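PDB 3EKI: high affinity transport system protein p37 from Mycoplasma hyorhinis, which binds thiamine diphosphate outside the cell membrane as the lipoprotein of a high-affinity transport system, probably handing it on for uptake. Local coordinates for residues E279-S282 with A287-Q290. Numbering follows the deposited sequence.
Sequences EDRS and AYKQ
Tyr288 OH donates a short hydrogen bond to Asp280 OD1, 2.6 Å away. The acceptor lies at the ring's edge, in the ring plane, while the hydroxyl meets OD1 on its anti side, 26° out of the carboxylate plane; the two flat groups stand 77° apart. Over one face of the same ring comes Arg281, whose CB sits 3.8 Å from the centroid of the Tyr288 ring, a CH-pi contact displaced toward the CD1-CE1 rim. With CG turned away from its backbone N (chi1 163°), Arg281 lays CB and CG along the ring, and a bend further out leads the guanidinium away; its aliphatic part suits the ring face. Tyrosine fits because its ring packs against these carbons while its hydroxyl reaches a buried acid. Aspartate offers two oxygens for three partners: Arg244 forms a salt bridge to OD1, which probably favours the carboxylate form, and Trp240 NE1 donates to OD2, so helix 240-245 helps fix the carboxylate's rotation. Tyr288 projects from strand 288-290, an outermost strand of a mixed sheet, paired in parallel with strand 248-250. The contact thus joins helix 277-283 to the sheet edge, consistent with the α/β lobes of the periplasmic-binding-protein fold.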
loop_
_atom_site.group_PDB
_atom_site.type_symbol
_atom_site.label_atom_id
_atom_site.label_comp_id
_atom_site.label_asym_id
_atom_site.label_seq_id
_atom_site.Cartn_x
_atom_site.Cartn_y
_atom_site.Cartn_z
ATOM N N GLU A 279 13.022 2.020 -20.080
ATOM C CA GLU A 279 13.692 1.978 -21.381
ATOM C C GLU A 279 12.690 1.733 -22.499
ATOM O O GLU A 279 12.789 2.398 -23.519
ATOM C CB GLU A 279 14.779 0.914 -21.448
ATOM C CG GLU A 279 16.188 1.469 -21.246
ATOM C CD GLU A 279 17.272 0.429 -21.450
ATOM O OE1 GLU A 279 17.752 0.270 -22.596
ATOM O OE2 GLU A 279 17.655 -0.234 -20.466
ATOM N N ASP A 280 11.770 0.814 -22.289
ATOM C CA ASP A 280 10.718 0.563 -23.285
ATOM C C ASP A 280 9.867 1.792 -23.544
ATOM O O ASP A 280 9.557 2.123 -24.687
ATOM C CB ASP A 280 9.877 -0.617 -22.789
ATOM C CG ASP A 280 8.947 -1.199 -23.844
ATOM O OD1 ASP A 280 7.737 -0.878 -23.784
ATOM O OD2 ASP A 280 9.420 -1.950 -24.722
ATOM N N ARG A 281 9.475 2.531 -22.502
ATOM C CA ARG A 281 8.680 3.735 -22.707
ATOM C C ARG A 281 9.423 4.801 -23.484
ATOM O O ARG A 281 8.843 5.533 -24.272
ATOM C CB ARG A 281 8.198 4.267 -21.355
ATOM C CG ARG A 281 7.737 5.713 -21.426
ATOM C CD ARG A 281 7.334 6.213 -20.046
ATOM N NE ARG A 281 8.431 6.172 -19.075
ATOM C CZ ARG A 281 8.259 6.444 -17.782
ATOM N NH1 ARG A 281 7.066 6.778 -17.314
ATOM N NH2 ARG A 281 9.260 6.406 -16.923
ATOM N N SER A 282 10.750 4.902 -23.298
ATOM C CA SER A 282 11.520 5.922 -23.998
ATOM C C SER A 282 11.563 5.681 -25.500
ATOM O O SER A 282 11.813 6.561 -26.310
ATOM C CB SER A 282 12.938 6.014 -23.434
ATOM O OG SER A 282 13.806 5.029 -23.960
ATOM N N ALA A 287 2.652 4.579 -25.897
ATOM C CA ALA A 287 2.107 3.337 -25.350
ATOM C C ALA A 287 1.978 3.380 -23.834
ATOM O O ALA A 287 1.598 2.400 -23.187
ATOM C CB ALA A 287 2.985 2.179 -25.789
ATOM N N TYR A 288 2.318 4.494 -23.213
ATOM C CA TYR A 288 2.332 4.628 -21.772
ATOM C C TYR A 288 1.742 5.952 -21.324
ATOM O O TYR A 288 1.940 6.969 -21.993
ATOM C CB TYR A 288 3.772 4.589 -21.263
ATOM C CG TYR A 288 4.472 3.275 -21.407
ATOM C CD1 TYR A 288 5.183 2.929 -22.545
ATOM C CD2 TYR A 288 4.409 2.351 -20.357
ATOM C CE1 TYR A 288 5.820 1.700 -22.649
ATOM C CE2 TYR A 288 5.039 1.138 -20.460
ATOM C CZ TYR A 288 5.742 0.812 -21.593
ATOM O OH TYR A 288 6.346 -0.422 -21.626
ATOM N N LYS A 289 1.063 5.939 -20.190
ATOM C CA LYS A 289 0.522 7.159 -19.595
ATOM C C LYS A 289 0.417 6.992 -18.087
ATOM O O LYS A 289 0.084 5.912 -17.589
ATOM C CB LYS A 289 -0.839 7.499 -20.184
ATOM C CG LYS A 289 -1.368 8.863 -19.766
ATOM C CD LYS A 289 -2.750 9.086 -20.372
ATOM C CE LYS A 289 -2.589 9.469 -21.847
ATOM N NZ LYS A 289 -2.122 10.887 -21.922
ATOM N N GLN A 290 0.724 8.064 -17.362
ATOM C CA GLN A 290 0.662 7.998 -15.898
ATOM C C GLN A 290 -0.702 8.462 -15.414
ATOM O O GLN A 290 -1.018 9.666 -15.426
ATOM C CB GLN A 290 1.790 8.816 -15.245
ATOM C CG GLN A 290 1.881 8.637 -13.735
ATOM C CD GLN A 290 2.659 9.708 -13.007
ATOM O OE1 GLN A 290 3.835 9.901 -13.281
ATOM N NE2 GLN A 290 2.020 10.417 -12.095
#